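Local structure of CyaB (Pseudomonas aeruginosa, 3R5G) at residues L10-R18 and V139-S147; V167-Q175 and Q186-D196. The protein probably catalyses the conversion of ATP to cyclic AMP as an adenylyl cyclase, of which this chain is the catalytic domain. All coordinates share one frame; numbering follows the deposited sequence.

Interaction 1 (L10-R18 and V139-S147)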
# COMPACT_ATOMS: atom_id res chain seq x y z
N LEU A 10 -2.78 -15.03 11.92
CA LEU A 10 -3.09 -15.08 10.51
C LEU A 10 -1.83 -15.38 9.72
O LEU A 10 -0.75 -15.09 10.17
CB LEU A 10 -3.63 -13.76 10.03
CG LEU A 10 -4.78 -13.11 10.80
CD1 LEU A 10 -5.15 -11.81 10.12
CD2 LEU A 10 -5.95 -14.01 10.75
N THR A 11 -2.02 -15.95 8.52
CA THR A 11 -0.96 -15.90 7.47
C THR A 11 -1.40 -14.82 6.51
O THR A 11 -2.53 -14.84 5.96
CB THR A 11 -0.70 -17.27 6.88
OG1 THR A 11 -0.17 -18.14 7.87
CG2 THR A 11 0.40 -17.16 5.73
N VAL A 12 -0.49 -13.92 6.23
CA VAL A 12 -0.74 -12.73 5.41
C VAL A 12 0.13 -12.73 4.15
O VAL A 12 1.33 -13.06 4.26
CB VAL A 12 -0.44 -11.38 6.18
CG1 VAL A 12 -0.66 -10.18 5.32
CG2 VAL A 12 -1.23 -11.37 7.52
N PHE A 13 -0.47 -12.51 2.98
CA PHE A 13 0.17 -12.65 1.68
C PHE A 13 0.05 -11.31 0.97
O PHE A 13 -1.04 -10.68 0.94
CB PHE A 13 -0.69 -13.71 0.91
CG PHE A 13 -0.38 -13.75 -0.53
CD1 PHE A 13 0.50 -14.76 -1.01
CD2 PHE A 13 -0.94 -12.82 -1.45
CE1 PHE A 13 0.76 -14.85 -2.38
CE2 PHE A 13 -0.63 -12.91 -2.88
CZ PHE A 13 0.22 -13.92 -3.34
N PHE A 14 1.19 -10.85 0.41
CA PHE A 14 1.21 -9.76 -0.50
C PHE A 14 1.87 -10.13 -1.78
O PHE A 14 2.88 -10.85 -1.76
CB PHE A 14 2.02 -8.53 0.06
CG PHE A 14 1.31 -7.75 1.15
CD1 PHE A 14 1.36 -8.15 2.43
CD2 PHE A 14 0.51 -6.62 0.82
CE1 PHE A 14 0.77 -7.40 3.45
CE2 PHE A 14 -0.19 -5.95 1.83
CZ PHE A 14 0.01 -6.30 3.16
N SER A 15 1.40 -9.59 -2.87
CA SER A 15 2.11 -9.78 -4.15
C SER A 15 2.07 -8.55 -5.00
O SER A 15 1.21 -7.70 -4.82
CB SER A 15 1.54 -10.93 -4.93
OG SER A 15 0.16 -10.64 -5.36
N ASP A 16 3.00 -8.45 -5.95
CA ASP A 16 2.83 -7.45 -6.99
C ASP A 16 3.46 -7.97 -8.27
O ASP A 16 4.10 -9.06 -8.27
CB ASP A 16 3.43 -6.08 -6.60
CG ASP A 16 4.94 -6.08 -6.50
OD1 ASP A 16 5.64 -6.46 -7.43
OD2 ASP A 16 5.43 -5.71 -5.42
N ILE A 17 3.26 -7.23 -9.37
CA ILE A 17 3.88 -7.63 -10.65
C ILE A 17 5.10 -6.79 -10.97
O ILE A 17 5.00 -5.58 -11.18
CB ILE A 17 2.89 -7.50 -11.81
CG1 ILE A 17 1.65 -8.29 -11.50
CG2 ILE A 17 3.51 -7.95 -13.06
CD1 ILE A 17 0.46 -7.86 -12.47
N ARG A 18 6.29 -7.38 -10.98
CA ARG A 18 7.50 -6.61 -11.38
C ARG A 18 7.40 -6.38 -12.86
O ARG A 18 7.07 -7.29 -13.61
CB ARG A 18 8.77 -7.40 -11.02
CG ARG A 18 9.02 -7.55 -9.53
CD ARG A 18 9.39 -6.22 -8.96
NE ARG A 18 8.20 -5.42 -8.70
CZ ARG A 18 8.25 -4.17 -8.26
NH1 ARG A 18 7.12 -3.45 -8.02
NH2 ARG A 18 9.43 -3.63 -8.05
N VAL A 139 1.52 -7.80 9.76
CA VAL A 139 1.07 -7.45 8.45
C VAL A 139 2.18 -6.66 7.68
O VAL A 139 2.46 -6.93 6.50
CB VAL A 139 -0.21 -6.56 8.50
CG1 VAL A 139 -0.68 -6.21 7.12
CG2 VAL A 139 -1.29 -7.17 9.35
N ASN A 140 2.81 -5.72 8.35
CA ASN A 140 3.83 -4.95 7.70
C ASN A 140 5.01 -5.86 7.34
O ASN A 140 5.59 -5.61 6.27
CB ASN A 140 4.38 -3.91 8.68
CG ASN A 140 3.37 -2.84 8.98
OD1 ASN A 140 2.26 -2.82 8.39
ND2 ASN A 140 3.73 -1.95 9.87
N LEU A 141 5.27 -6.89 8.12
CA LEU A 141 6.46 -7.80 7.81
C LEU A 141 6.18 -8.55 6.49
O LEU A 141 7.00 -8.68 5.65
CB LEU A 141 6.82 -8.70 8.96
CG LEU A 141 7.96 -9.70 8.64
CD1 LEU A 141 9.25 -8.94 8.27
CD2 LEU A 141 8.15 -10.59 9.84
N ALA A 142 4.91 -8.98 6.24
CA ALA A 142 4.58 -9.60 4.93
C ALA A 142 4.82 -8.65 3.78
O ALA A 142 5.33 -9.05 2.76
CB ALA A 142 3.14 -10.14 4.86
N SER A 143 4.41 -7.41 3.94
CA SER A 143 4.64 -6.38 2.95
C SER A 143 6.15 -6.14 2.70
O SER A 143 6.58 -6.01 1.53
CB SER A 143 3.94 -5.08 3.39
OG SER A 143 4.27 -4.12 2.38
N ARG A 144 6.89 -6.13 3.78
CA ARG A 144 8.35 -5.93 3.61
C ARG A 144 9.00 -7.10 2.94
O ARG A 144 10.00 -6.93 2.17
CB ARG A 144 8.95 -5.71 5.00
CG ARG A 144 8.54 -4.34 5.64
CD ARG A 144 8.66 -3.10 4.68
NE ARG A 144 9.14 -1.96 5.47
CZ ARG A 144 9.16 -0.67 5.09
NH1 ARG A 144 8.74 -0.30 3.88
NH2 ARG A 144 9.62 0.25 5.93
N LEU A 145 8.53 -8.31 3.20
CA LEU A 145 9.10 -9.45 2.48
C LEU A 145 8.79 -9.35 1.00
O LEU A 145 9.58 -9.71 0.10
CB LEU A 145 8.66 -10.81 3.07
CG LEU A 145 9.03 -11.10 4.52
CD1 LEU A 145 8.55 -12.49 4.96
CD2 LEU A 145 10.52 -10.90 4.76
N GLU A 146 7.55 -8.92 0.66
CA GLU A 146 7.22 -8.78 -0.70
C GLU A 146 8.17 -7.74 -1.36
O GLU A 146 8.66 -7.98 -2.48
CB GLU A 146 5.74 -8.42 -0.78
CG GLU A 146 5.22 -8.31 -2.19
CD GLU A 146 5.03 -6.87 -2.63
OE1 GLU A 146 5.88 -6.06 -2.33
OE2 GLU A 146 3.97 -6.46 -3.20
N SER A 147 8.46 -6.67 -0.62
CA SER A 147 9.28 -5.56 -1.22
C SER A 147 10.69 -6.08 -1.47
O SER A 147 11.35 -5.63 -2.44
CB SER A 147 9.41 -4.36 -0.30
OG SER A 147 8.21 -3.68 -0.41
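Phe-14 lays one face of its ring on Ser-143 and turns its edge to Ala-142, packing helix 137-148 onto strand 6-18 of the central sheet in this class III nucleotidyl cyclase domain. Strand and helix segments run in the same general sense, 33° apart, and their axes come within 7.5 Å, a close approach consistent with the small Ala-142 facing the strand and Ser-143 beside Phe-14. The tight part is apolar. There Ala-142 CB fits between Val-12 CG1, at 3.8 Å, and Phe-14 CD1, at 3.6 Å and in the plane of the ring. Phe-14 has CG beside its own backbone N (chi1 -74°), which sends the ring back along the strand until CZ meets Val-139 CG1 at 4.0 Å, the two side chains crossing at about a right angle.

The looser side begins at the ring's face: Phe-14 and Ser-143 are both partly exposed, joined by a CH-pi contact in which Ser-143 CB stands 4.0 Å from the Phe-14 ring centroid, close to the normal. Asn-140, on the side of the helix turned from the strand, gives ND2 to a hydrogen bond with Thr-21 OG1 of the second subunit.

Farther along the strand the contact is buried again, but by acids. Glu-146 CG rests against Phe-14 O at 3.5 Å, and the bend at the second torsion swings the carboxylate over to Asp-16. Arg-111 forms a salt bridge with Asp-16 OD2, and Arg-18 NE pairs with Asp-16 OD1, a salt bridge whose hydrogen bond is weak. The two carboxylate planes stand 82° apart, with Asp-16 OD2 only 2.8 Å from Glu-146 OE2.

Interaction 2 (V167-Q175 and Q186-D196)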
# COMPACT_ATOMS: atom_id res chain seq x y z
N VAL A 167 5.62 -30.11 4.47
CA VAL A 167 4.84 -30.33 3.27
C VAL A 167 5.19 -29.41 2.07
O VAL A 167 4.79 -29.72 0.97
CB VAL A 167 3.37 -30.39 3.56
CG1 VAL A 167 3.10 -31.25 4.83
CG2 VAL A 167 2.86 -29.06 3.82
N ILE A 168 5.89 -28.31 2.30
CA ILE A 168 6.27 -27.45 1.21
C ILE A 168 7.79 -27.28 1.26
O ILE A 168 8.40 -27.01 2.28
CB ILE A 168 5.58 -26.04 1.33
CG1 ILE A 168 4.08 -26.27 1.04
CG2 ILE A 168 6.27 -25.01 0.39
CD1 ILE A 168 3.20 -24.98 1.16
N MET A 169 8.39 -27.40 0.09
CA MET A 169 9.86 -27.35 -0.02
C MET A 169 10.35 -25.89 -0.05
O MET A 169 9.83 -25.04 -0.79
CB MET A 169 10.28 -27.95 -1.35
CG MET A 169 11.71 -28.23 -1.47
SD MET A 169 12.27 -29.66 -0.51
CE MET A 169 11.44 -31.00 -1.38
N CYS A 170 11.34 -25.59 0.80
CA CYS A 170 11.83 -24.21 0.99
C CYS A 170 13.37 -24.25 0.92
O CYS A 170 13.99 -25.30 1.17
CB CYS A 170 11.42 -23.67 2.38
SG CYS A 170 9.57 -23.59 2.53
N ARG A 171 13.95 -23.07 0.76
CA ARG A 171 15.41 -22.90 0.82
C ARG A 171 15.72 -21.64 1.58
O ARG A 171 15.18 -20.58 1.35
CB ARG A 171 15.82 -22.67 -0.62
CG ARG A 171 17.27 -22.68 -0.70
CD ARG A 171 17.76 -22.62 -2.16
NE ARG A 171 16.96 -23.05 -3.30
CZ ARG A 171 17.14 -24.15 -4.04
NH1 ARG A 171 16.36 -24.30 -5.10
NH2 ARG A 171 18.02 -25.10 -3.73
N ASP A 172 16.61 -21.75 2.57
CA ASP A 172 17.12 -20.59 3.32
C ASP A 172 17.72 -19.51 2.43
O ASP A 172 18.54 -19.82 1.51
CB ASP A 172 18.19 -21.17 4.29
CG ASP A 172 18.70 -20.21 5.35
OD1 ASP A 172 18.62 -19.01 5.21
OD2 ASP A 172 19.23 -20.77 6.39
N LYS A 173 17.24 -18.28 2.62
CA LYS A 173 17.77 -17.17 1.80
C LYS A 173 18.42 -16.12 2.70
O LYS A 173 18.46 -14.91 2.37
CB LYS A 173 16.70 -16.58 0.85
CG LYS A 173 17.38 -15.96 -0.43
CD LYS A 173 16.47 -14.97 -1.13
CE LYS A 173 17.29 -14.37 -2.25
NZ LYS A 173 16.58 -13.49 -3.16
N GLY A 174 18.89 -16.63 3.81
CA GLY A 174 19.59 -15.69 4.78
C GLY A 174 18.61 -14.85 5.60
O GLY A 174 17.54 -15.29 6.02
N GLN A 175 19.09 -13.62 5.90
CA GLN A 175 18.34 -12.70 6.74
C GLN A 175 18.51 -11.34 6.05
O GLN A 175 19.51 -11.03 5.45
CB GLN A 175 18.90 -12.66 8.18
CG GLN A 175 19.04 -13.94 8.90
CD GLN A 175 20.25 -14.82 8.39
OE1 GLN A 175 21.34 -14.26 8.20
NE2 GLN A 175 20.11 -16.14 8.34
N GLN A 186 14.84 -13.90 9.51
CA GLN A 186 15.17 -15.13 8.79
C GLN A 186 14.17 -15.26 7.67
O GLN A 186 12.95 -15.15 7.92
CB GLN A 186 15.15 -16.32 9.70
CG GLN A 186 15.37 -17.70 8.99
CD GLN A 186 16.70 -17.78 8.32
OE1 GLN A 186 17.74 -17.60 8.99
NE2 GLN A 186 16.72 -18.04 7.00
N ILE A 187 14.65 -15.51 6.47
CA ILE A 187 13.74 -15.64 5.26
C ILE A 187 14.04 -16.89 4.48
O ILE A 187 15.11 -17.50 4.58
CB ILE A 187 13.74 -14.45 4.37
CG1 ILE A 187 15.17 -14.21 3.73
CG2 ILE A 187 13.14 -13.21 5.19
CD1 ILE A 187 15.25 -13.23 2.60
N TYR A 188 13.04 -17.40 3.74
CA TYR A 188 13.19 -18.58 2.88
C TYR A 188 12.49 -18.42 1.58
O TYR A 188 11.52 -17.60 1.53
CB TYR A 188 12.49 -19.79 3.58
CG TYR A 188 13.01 -20.15 4.96
CD1 TYR A 188 12.57 -19.41 6.05
CD2 TYR A 188 13.97 -21.17 5.14
CE1 TYR A 188 13.10 -19.67 7.35
CE2 TYR A 188 14.50 -21.43 6.41
CZ TYR A 188 14.01 -20.68 7.48
OH TYR A 188 14.52 -20.97 8.77
N GLN A 189 12.98 -19.01 0.52
CA GLN A 189 12.34 -19.06 -0.79
C GLN A 189 11.50 -20.33 -0.80
O GLN A 189 11.90 -21.38 -0.30
CB GLN A 189 13.39 -19.16 -1.90
CG GLN A 189 14.22 -17.97 -2.06
CD GLN A 189 15.46 -18.25 -2.93
OE1 GLN A 189 16.10 -19.30 -2.79
NE2 GLN A 189 15.81 -17.27 -3.72
N VAL A 190 10.29 -20.26 -1.42
CA VAL A 190 9.47 -21.42 -1.60
C VAL A 190 9.69 -21.98 -3.00
O VAL A 190 9.72 -21.23 -4.00
CB VAL A 190 7.96 -20.97 -1.44
CG1 VAL A 190 7.08 -22.15 -1.83
CG2 VAL A 190 7.67 -20.69 -0.04
N VAL A 191 9.94 -23.28 -3.04
CA VAL A 191 10.35 -23.96 -4.28
C VAL A 191 9.26 -25.01 -4.61
O VAL A 191 8.81 -25.75 -3.75
CB VAL A 191 11.69 -24.68 -4.05
CG1 VAL A 191 12.10 -25.54 -5.24
CG2 VAL A 191 12.73 -23.63 -3.79
N ASP A 192 8.83 -25.02 -5.84
CA ASP A 192 7.77 -25.95 -6.22
C ASP A 192 8.28 -27.32 -6.16
O ASP A 192 9.46 -27.61 -6.46
CB ASP A 192 7.47 -25.67 -7.69
CG ASP A 192 6.66 -24.37 -7.86
OD1 ASP A 192 6.49 -23.61 -6.88
OD2 ASP A 192 6.14 -24.14 -8.98
N SER A 193 7.45 -28.26 -5.78
CA SER A 193 7.85 -29.65 -5.69
C SER A 193 6.70 -30.57 -5.97
O SER A 193 5.52 -30.08 -6.27
CB SER A 193 8.50 -29.98 -4.31
OG SER A 193 7.62 -29.86 -3.19
N ARG A 194 7.01 -31.89 -5.87
CA ARG A 194 6.06 -32.81 -6.47
C ARG A 194 4.74 -32.77 -5.71
O ARG A 194 3.69 -32.92 -6.36
CB ARG A 194 6.59 -34.29 -6.65
CG ARG A 194 7.23 -34.59 -8.09
CD ARG A 194 8.68 -34.09 -8.11
NE ARG A 194 8.97 -33.95 -6.69
CZ ARG A 194 9.61 -32.97 -6.07
NH1 ARG A 194 9.69 -33.04 -4.74
NH2 ARG A 194 10.18 -31.95 -6.73
N ARG A 195 4.75 -32.52 -4.41
CA ARG A 195 3.56 -32.74 -3.59
C ARG A 195 2.75 -31.46 -3.45
O ARG A 195 1.84 -31.43 -2.63
CB ARG A 195 3.90 -33.24 -2.22
CG ARG A 195 4.85 -34.44 -2.32
CD ARG A 195 3.99 -35.60 -2.33
NE ARG A 195 3.28 -35.68 -1.06
CZ ARG A 195 2.05 -36.16 -0.87
NH1 ARG A 195 1.24 -36.58 -1.90
NH2 ARG A 195 1.55 -36.16 0.35
N ASP A 196 2.95 -30.48 -4.31
CA ASP A 196 2.17 -29.27 -4.13
C ASP A 196 0.67 -29.42 -4.26
O ASP A 196 0.22 -30.16 -5.12
CB ASP A 196 2.69 -28.13 -4.91
CG ASP A 196 4.10 -27.69 -4.36
OD1 ASP A 196 4.37 -27.66 -3.09
OD2 ASP A 196 4.79 -27.21 -5.22
O HOH W 1 3.39 -28.94 -0.99
O HOH W 2 6.97 -27.34 -2.47
O HOH W 3 15.45 -21.18 -4.71
O HOH W 4 20.15 -19.36 8.33
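Strands 170-175 and 186-190 pair antiparallel as the arms of a beta hairpin, in register from Cys-170 with Val-190 to Asp-172 with Tyr-188, then shift by one residue in a beta bulge, where Lys-173 N gives to Ile-187 O (3.0 Å) and Gly-174 O takes Ile-187 N (2.9 Å). Gly-174 adopts a positive phi of 78° here. Asp-172 ties the bulge down: its OD1 accepts Gly-174 N at 2.8 Å, an Asx turn, and also Gln-186 NE2 at 2.8 Å, the latter coming from above the carboxylate plane. The same NE2 bonds to Ile-187 O and lies over one face of the Tyr-188 ring, toward its rim, while Gln-186 OE1 receives Gln-175 NE2 at 2.9 Å in a nearly straight bond (168°). With both ends of its amide engaged, Gln-186 is fixed in rotation.

Arg-171 and Gln-189 project from the other face of the hairpin, their flat groups 79° apart, and a water links Arg-171 NE to Gln-189 OE1. The extended Lys-173 side chain crosses the Gln-189 amide at a slant, its CD 3.5 Å from Gln-189 NE2, and both nitrogens end on Glu-153, Lys-173 NZ pairing with Glu-150 as well. Past the strands, one water gathers Met-169 N, Val-191 O, Ser-193 OG and Asp-196 OD1, linking Met-169 to both ends of the type I turn from Ser-193 to Asp-196.

Strand 185-190 lies between strand 170-176 and strand 154-157. Cys-170, Tyr-188 and Val-190 pack on Ile-156 of the latter; Tyr-188 also stacks on Tyr-161 of helix 158-164 and bonds to His-158, and Ile-168 meets Val-190 over Val-82 of helix 74-100.

In the fold
Interaction 1 sits near the centre of the chain, interaction 2 at the rim of the same sheet, their centres about 16 Å apart. Strand 109-116 pairs with strand 6-18 and also with strand 154-157, which in turn pairs with strand 185-190 of the hairpin. Direct touch exists too: Leu-145 CD2, on the helix of interaction 1, packs 3.5 Å from Ile-187 CG2. Their chemistry follows their place. The buried helix-on-sheet contact works through side-chain packing, with its acidic end held by arginines; the partly exposed hairpin works through backbone bonds, amides and bridging waters, with apolar side chains on its inward face.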